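Local structure of cytochrome P450 RhF (Acinetobacter radioresistens, 6RO8) at residues G315-W320 with T418-P423; P37-P42 with Y414-S419. The protein is the heme domain of a self-sufficient class VII cytochrome P450 that probably acts as a monooxygenase, activating oxygen at its heme iron. One frame throughout, in Å; residues are numbered along the deposited sequence.

Interaction 1 of 2, residues G315-W320 with T418-P423; sequences GSVVAW and TSFRGP. With HEM (protoporphyrin IX containing Fe), chain B; HIS (histidine), chain C.
A buried loop-to-loop contact on the distal side of the heme joins the loop 315-320, which leads from helix 303-314 into strand 320-324, to residues 418-423, in the loop between strands 406-407 and 427-429. One beta bridge, Val317 with Phe420, sets the register. Val318 N gives a nearly straight bond to Ser419 O (2.7 Å, 165° at the hydrogen), whereas Arg421 N reaches Ser316 O at 2.9 Å along a more bent path. Ser419, small enough for this enclosed place, turns its hydroxyl back to Ala319 O (OG to O 2.6 Å); it comes from above the carbonyl plane and itself accepts from Thr418 OG1. In the P450 fold these two loops line the active-site pocket, and here the pocket holds a free histidine. Trp320 and Phe420 supply broad apolar surface to it. Phe420 CZ lies 3.6 Å from Trp320 CZ3, at the indole edge, with the ring planes 81° apart. With CG anti to the carbonyl carbon (chi1 -56°), the Phe420 ring swings over to the ligand and presents its edge, CE1 being 3.4 Å from CA of the bound histidine. The heme borders the same pocket: Val317 CG2 sits 3.7 Å from heme CHB, a branched, compact fit against the porphyrin, while Ser316 OG bonds to Thr274 O. Away from the heme, Val318 CG1 rests on the aliphatic part of Arg421, 3.7 Å from its CB.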
loop_
_atom_site.group_PDB
_atom_site.type_symbol
_atom_site.label_atom_id
_atom_site.label_comp_id
_atom_site.label_asym_id
_atom_site.label_seq_id
_atom_site.Cartn_x
_atom_site.Cartn_y
_atom_site.Cartn_z
ATOM N N GLY A 315 2.096 -1.290 -9.265
ATOM C CA GLY A 315 2.076 -1.562 -7.844
ATOM C C GLY A 315 0.844 -0.989 -7.155
ATOM O O GLY A 315 0.078 -0.198 -7.714
ATOM N N SER A 316 0.642 -1.427 -5.911
ATOM C CA SER A 316 -0.528 -1.047 -5.131
ATOM C C SER A 316 -0.337 0.245 -4.360
ATOM O O SER A 316 -1.331 0.868 -3.990
ATOM C CB SER A 316 -0.898 -2.164 -4.155
ATOM O OG SER A 316 0.251 -2.586 -3.430
ATOM N N VAL A 317 0.902 0.650 -4.096
ATOM C CA VAL A 317 1.213 1.999 -3.638
ATOM C C VAL A 317 1.738 2.792 -4.831
ATOM O O VAL A 317 2.771 2.446 -5.415
ATOM C CB VAL A 317 2.236 1.987 -2.493
ATOM C CG1 VAL A 317 2.600 3.428 -2.101
ATOM C CG2 VAL A 317 1.682 1.216 -1.295
ATOM N N VAL A 318 1.029 3.855 -5.194
ATOM C CA VAL A 318 1.393 4.684 -6.340
ATOM C C VAL A 318 1.963 6.033 -5.938
ATOM O O VAL A 318 2.554 6.712 -6.797
ATOM C CB VAL A 318 0.190 4.892 -7.282
ATOM C CG1 VAL A 318 -0.212 3.550 -7.957
ATOM C CG2 VAL A 318 -0.985 5.495 -6.514
ATOM N N ALA A 319 1.803 6.452 -4.677
ATOM C CA ALA A 319 2.317 7.731 -4.192
ATOM C C ALA A 319 2.425 7.681 -2.674
ATOM O O ALA A 319 1.470 7.296 -1.999
ATOM C CB ALA A 319 1.405 8.883 -4.602
ATOM N N TRP A 320 3.575 8.068 -2.141
ATOM C CA TRP A 320 3.791 8.168 -0.707
ATOM C C TRP A 320 4.245 9.596 -0.385
ATOM O O TRP A 320 4.480 10.414 -1.282
ATOM C CB TRP A 320 4.804 7.106 -0.241
ATOM C CG TRP A 320 4.543 6.570 1.134
ATOM C CD1 TRP A 320 5.414 6.583 2.194
ATOM C CD2 TRP A 320 3.342 5.943 1.612
ATOM N NE1 TRP A 320 4.825 6.014 3.305
ATOM C CE2 TRP A 320 3.556 5.612 2.977
ATOM C CE3 TRP A 320 2.101 5.643 1.031
ATOM C CZ2 TRP A 320 2.586 4.979 3.761
ATOM C CZ3 TRP A 320 1.127 5.032 1.822
ATOM C CH2 TRP A 320 1.384 4.698 3.170
ATOM N N THR A 418 -5.237 8.942 -3.231
ATOM C CA THR A 418 -3.989 9.413 -3.823
ATOM C C THR A 418 -2.898 8.363 -3.885
ATOM O O THR A 418 -2.011 8.482 -4.732
ATOM C CB THR A 418 -3.435 10.617 -3.035
ATOM O OG1 THR A 418 -3.020 10.179 -1.725
ATOM C CG2 THR A 418 -4.466 11.714 -2.954
ATOM N N SER A 419 -2.943 7.354 -3.019
ATOM C CA SER A 419 -1.772 6.549 -2.710
ATOM C C SER A 419 -1.932 5.063 -3.007
ATOM O O SER A 419 -0.945 4.405 -3.361
ATOM C CB SER A 419 -1.412 6.725 -1.233
ATOM O OG SER A 419 -0.872 8.026 -1.052
ATOM N N PHE A 420 -3.135 4.517 -2.883
ATOM C CA PHE A 420 -3.356 3.101 -3.097
ATOM C C PHE A 420 -4.166 2.888 -4.370
ATOM O O PHE A 420 -4.958 3.743 -4.770
ATOM C CB PHE A 420 -4.041 2.475 -1.879
ATOM C CG PHE A 420 -3.289 2.689 -0.600
ATOM C CD1 PHE A 420 -2.272 1.834 -0.231
ATOM C CD2 PHE A 420 -3.591 3.746 0.233
ATOM C CE1 PHE A 420 -1.577 2.024 0.948
ATOM C CE2 PHE A 420 -2.899 3.934 1.411
ATOM C CZ PHE A 420 -1.888 3.074 1.765
ATOM N N ARG A 421 -3.930 1.750 -5.024
ATOM C CA ARG A 421 -4.489 1.506 -6.352
ATOM C C ARG A 421 -4.673 0.013 -6.596
ATOM O O ARG A 421 -3.711 -0.768 -6.560
ATOM C CB ARG A 421 -3.609 2.113 -7.444
ATOM C CG ARG A 421 -4.280 2.059 -8.791
ATOM C CD ARG A 421 -3.567 2.866 -9.860
ATOM N NE ARG A 421 -4.246 2.711 -11.147
ATOM C CZ ARG A 421 -5.356 3.361 -11.500
ATOM N NH1 ARG A 421 -5.910 4.243 -10.679
ATOM N NH2 ARG A 421 -5.907 3.146 -12.690
ATOM N N GLY A 422 -5.918 -0.371 -6.858
ATOM C CA GLY A 422 -6.248 -1.689 -7.330
ATOM C C GLY A 422 -7.700 -1.699 -7.750
ATOM O O GLY A 422 -8.511 -0.899 -7.275
ATOM N N PRO A 423 -8.054 -2.592 -8.666
ATOM C CA PRO A 423 -9.435 -2.630 -9.157
ATOM C C PRO A 423 -10.357 -3.243 -8.111
ATOM O O PRO A 423 -9.978 -4.166 -7.389
ATOM C CB PRO A 423 -9.336 -3.514 -10.403
ATOM C CG PRO A 423 -8.192 -4.473 -10.072
ATOM C CD PRO A 423 -7.230 -3.705 -9.179
HETATM C CHA HEM B . 6.393 0.422 4.895
HETATM C CHB HEM B . 4.295 -0.627 0.631
HETATM C CHC HEM B . 2.709 -4.905 2.353
HETATM C CHD HEM B . 4.409 -3.598 6.712
HETATM C C1A HEM B . 5.955 0.534 3.593
HETATM C C2A HEM B . 6.151 1.658 2.696
HETATM C C3A HEM B . 5.577 1.371 1.533
HETATM C C4A HEM B . 4.978 0.050 1.629
HETATM C CMA HEM B . 5.562 2.304 0.304
HETATM C CAA HEM B . 6.910 2.966 3.018
HETATM C CBA HEM B . 8.307 2.820 2.448
HETATM C CGA HEM B . 9.168 4.008 2.780
HETATM O O1A HEM B . 8.668 4.962 3.425
HETATM O O2A HEM B . 10.360 3.986 2.393
HETATM C C1B HEM B . 3.769 -1.896 0.696
HETATM C C2B HEM B . 3.258 -2.656 -0.428
HETATM C C3B HEM B . 2.802 -3.839 0.050
HETATM C C4B HEM B . 3.021 -3.864 1.490
HETATM C CMB HEM B . 3.261 -2.130 -1.889
HETATM C CAB HEM B . 2.180 -5.039 -0.703
HETATM C CBB HEM B . 2.160 -5.194 -2.026
HETATM C C1C HEM B . 3.026 -4.933 3.693
HETATM C C2C HEM B . 2.728 -5.980 4.655
HETATM C C3C HEM B . 3.216 -5.589 5.854
HETATM C C4C HEM B . 3.829 -4.302 5.687
HETATM C CMC HEM B . 1.988 -7.288 4.300
HETATM C CAC HEM B . 3.207 -6.275 7.248
HETATM C CBC HEM B . 2.621 -7.453 7.469
HETATM C C1D HEM B . 5.068 -2.397 6.621
HETATM C C2D HEM B . 5.693 -1.692 7.715
HETATM C C3D HEM B . 6.250 -0.592 7.222
HETATM C C4D HEM B . 5.998 -0.550 5.786
HETATM C CMD HEM B . 5.717 -2.122 9.198
HETATM C CAD HEM B . 7.002 0.457 8.073
HETATM C CBD HEM B . 8.480 0.126 8.222
HETATM C CGD HEM B . 9.225 1.375 8.637
HETATM O O1D HEM B . 8.571 2.425 8.808
HETATM O O2D HEM B . 10.471 1.338 8.791
HETATM N NA HEM B . 5.224 -0.416 2.910
HETATM N NB HEM B . 3.608 -2.662 1.843
HETATM N NC HEM B . 3.696 -3.928 4.369
HETATM N ND HEM B . 5.277 -1.672 5.457
HETATM FE FE HEM B . 4.443 -2.204 3.654
HETATM N N HIS C . -0.704 1.493 4.634
HETATM C CA HIS C . 0.355 1.239 3.664
HETATM C C HIS C . 0.393 -0.232 3.259
HETATM O O HIS C . 1.307 -0.645 2.533
HETATM C CB HIS C . 1.712 1.663 4.228
HETATM C CG HIS C . 1.899 1.320 5.673
HETATM N ND1 HIS C . 3.000 0.631 6.138
HETATM C CD2 HIS C . 1.125 1.567 6.756
HETATM C CE1 HIS C . 2.896 0.472 7.446
HETATM N NE2 HIS C . 1.768 1.031 7.846
HETATM O OXT HIS C . -0.476 -1.015 3.645
HETATM O O HOH W 1 2.590 -1.020 4.336
#

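Interaction 2 of 2, residues P37-P42 with Y414-S419; sequences PYQQDP and YLANTS
Tyr38 and Gln39, neighbours on the short helix 36-40, each donate a side-chain hydrogen bond to a backbone carbonyl of the loop 414-419. Tyr38 OH donates to Thr418 O at 2.9 Å, lying in the carbonyl plane. With CG anti to the backbone N (chi1 -167°), the long, rigid ring carries the hydroxyl across to the loop, and one ring face is backed by Pro42 CB. Gln39 uses its amide nitrogen: NE2 to Asn417 O is 3.0 Å, with 151° at the hydrogen. The bend at chi2 (-58°) brings the flexible chain's amide to the loop; there the Asn417 oxygen lies almost in its plane. The second use of this NH2 is Met33 O, so one amide ties the loop to the chain just before the helix, while the Gln39 backbone O accepts from Arg421 NH1. Gln39 OE1 lies 3.4 Å from Ala416 CA, a contact that the small side chain of alanine accommodates.

Asn417 organises the loop from within. Its ND2 donates to Leu415 O (2.8 Å), while OD1 accepts from Ser419 N at 3.0 Å in an Asx turn and also from Phe420 N, a double task that suits a short amide. The loop runs between helix 36-40 and helix 187-202, where Leu415 and Thr418 touch the latter, with Phe342 of strand 340-343 packed against Thr418.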
loop_
_atom_site.group_PDB
_atom_site.type_symbol
_atom_site.label_atom_id
_atom_site.label_comp_id
_atom_site.label_asym_id
_atom_site.label_seq_id
_atom_site.Cartn_x
_atom_site.Cartn_y
_atom_site.Cartn_z
ATOM N N PRO A 37 -7.445 11.886 -15.176
ATOM C CA PRO A 37 -6.187 11.280 -15.687
ATOM C C PRO A 37 -5.412 10.524 -14.633
ATOM O O PRO A 37 -5.079 9.354 -14.866
ATOM C CB PRO A 37 -5.409 12.488 -16.223
ATOM C CG PRO A 37 -6.452 13.542 -16.425
ATOM C CD PRO A 37 -7.464 13.335 -15.363
ATOM N N TYR A 38 -5.123 11.143 -13.481
ATOM C CA TYR A 38 -4.452 10.421 -12.402
ATOM C C TYR A 38 -5.188 9.134 -12.065
ATOM O O TYR A 38 -4.595 8.051 -12.037
ATOM C CB TYR A 38 -4.334 11.307 -11.160
ATOM C CG TYR A 38 -3.388 10.758 -10.099
ATOM C CD1 TYR A 38 -2.000 10.899 -10.233
ATOM C CD2 TYR A 38 -3.877 10.077 -8.971
ATOM C CE1 TYR A 38 -1.134 10.414 -9.274
ATOM C CE2 TYR A 38 -3.007 9.564 -8.015
ATOM C CZ TYR A 38 -1.644 9.751 -8.169
ATOM O OH TYR A 38 -0.788 9.268 -7.218
ATOM N N GLN A 39 -6.493 9.238 -11.820
ATOM C CA GLN A 39 -7.316 8.094 -11.450
ATOM C C GLN A 39 -7.384 7.031 -12.543
ATOM O O GLN A 39 -7.578 5.855 -12.231
ATOM C CB GLN A 39 -8.719 8.571 -11.081
ATOM C CG GLN A 39 -8.777 9.290 -9.751
ATOM C CD GLN A 39 -8.273 8.411 -8.593
ATOM O OE1 GLN A 39 -8.745 7.275 -8.391
ATOM N NE2 GLN A 39 -7.309 8.932 -7.840
ATOM N N GLN A 40 -7.197 7.400 -13.809
ATOM C CA GLN A 40 -7.132 6.385 -14.854
ATOM C C GLN A 40 -5.779 5.685 -14.882
ATOM O O GLN A 40 -5.713 4.465 -15.078
ATOM C CB GLN A 40 -7.414 7.018 -16.212
ATOM C CG GLN A 40 -8.851 6.967 -16.648
ATOM C CD GLN A 40 -9.027 7.597 -18.011
ATOM O OE1 GLN A 40 -8.048 7.956 -18.661
ATOM N NE2 GLN A 40 -10.271 7.744 -18.450
ATOM N N ASP A 41 -4.700 6.439 -14.693
ATOM C CA ASP A 41 -3.326 5.981 -14.855
ATOM C C ASP A 41 -2.376 6.993 -14.221
ATOM O O ASP A 41 -2.017 7.981 -14.869
ATOM C CB ASP A 41 -3.002 5.803 -16.341
ATOM C CG ASP A 41 -1.698 5.047 -16.584
ATOM O OD1 ASP A 41 -0.756 5.135 -15.751
ATOM O OD2 ASP A 41 -1.607 4.375 -17.637
ATOM N N PRO A 42 -1.937 6.783 -12.973
ATOM C CA PRO A 42 -1.090 7.807 -12.317
ATOM C C PRO A 42 0.225 8.064 -13.032
ATOM O O PRO A 42 0.605 9.228 -13.192
ATOM C CB PRO A 42 -0.856 7.256 -10.907
ATOM C CG PRO A 42 -1.624 5.994 -10.801
ATOM C CD PRO A 42 -2.194 5.606 -12.134
ATOM N N TYR A 414 -11.853 2.164 -9.486
ATOM C CA TYR A 414 -10.834 2.328 -8.453
ATOM C C TYR A 414 -11.352 3.265 -7.379
ATOM O O TYR A 414 -11.859 4.352 -7.685
ATOM C CB TYR A 414 -9.506 2.861 -9.028
ATOM C CG TYR A 414 -8.960 1.962 -10.111
ATOM C CD1 TYR A 414 -9.385 2.103 -11.431
ATOM C CD2 TYR A 414 -8.062 0.947 -9.816
ATOM C CE1 TYR A 414 -8.923 1.279 -12.425
ATOM C CE2 TYR A 414 -7.591 0.106 -10.815
ATOM C CZ TYR A 414 -8.029 0.275 -12.121
ATOM O OH TYR A 414 -7.582 -0.549 -13.132
ATOM N N LEU A 415 -11.226 2.838 -6.126
ATOM C CA LEU A 415 -11.471 3.724 -4.991
ATOM C C LEU A 415 -10.623 4.985 -5.114
ATOM O O LEU A 415 -9.389 4.922 -5.157
ATOM C CB LEU A 415 -11.150 3.001 -3.681
ATOM C CG LEU A 415 -11.666 3.724 -2.436
ATOM C CD1 LEU A 415 -13.207 3.664 -2.361
ATOM C CD2 LEU A 415 -11.014 3.150 -1.182
ATOM N N ALA A 416 -11.282 6.133 -5.191
ATOM C CA ALA A 416 -10.567 7.373 -5.481
ATOM C C ALA A 416 -9.758 7.788 -4.259
ATOM O O ALA A 416 -10.318 8.124 -3.214
ATOM C CB ALA A 416 -11.538 8.467 -5.897
ATOM N N ASN A 417 -8.437 7.734 -4.385
ATOM C CA ASN A 417 -7.536 8.161 -3.328
ATOM C C ASN A 417 -6.206 8.475 -4.007
ATOM O O ASN A 417 -6.064 8.320 -5.218
ATOM C CB ASN A 417 -7.436 7.095 -2.223
ATOM C CG ASN A 417 -6.570 5.909 -2.628
ATOM O OD1 ASN A 417 -5.400 5.809 -2.230
ATOM N ND2 ASN A 417 -7.126 5.021 -3.432
ATOM N N THR A 418 -5.237 8.942 -3.231
ATOM C CA THR A 418 -3.989 9.413 -3.823
ATOM C C THR A 418 -2.898 8.363 -3.885
ATOM O O THR A 418 -2.011 8.482 -4.732
ATOM C CB THR A 418 -3.435 10.617 -3.035
ATOM O OG1 THR A 418 -3.020 10.179 -1.725
ATOM C CG2 THR A 418 -4.466 11.714 -2.954
ATOM N N SER A 419 -2.943 7.354 -3.019
ATOM C CA SER A 419 -1.772 6.549 -2.710
ATOM C C SER A 419 -1.932 5.063 -3.007
ATOM O O SER A 419 -0.945 4.405 -3.361
ATOM C CB SER A 419 -1.412 6.725 -1.233
ATOM O OG SER A 419 -0.872 8.026 -1.052
#

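How the interactions relate
The centres of the two interactions lie about 8 Å apart, and both end on the same loop between strands 406-407 and 427-429, sharing Thr418 and Ser419. Along the chain the order is helix 36-40, then 315-320 just after helix 303-314, then the common loop. Interaction 1 faces the heme pocket, near the centre of the molecule; interaction 2 lies further out, its centre about 13 Å from that of the chain. They are joined directly where Arg421 NH1 meets Gln39 O at 2.8 Å, and Ala319 CB packs on Tyr38 OH. One loop thus links the N-terminal region to the wall of the active site.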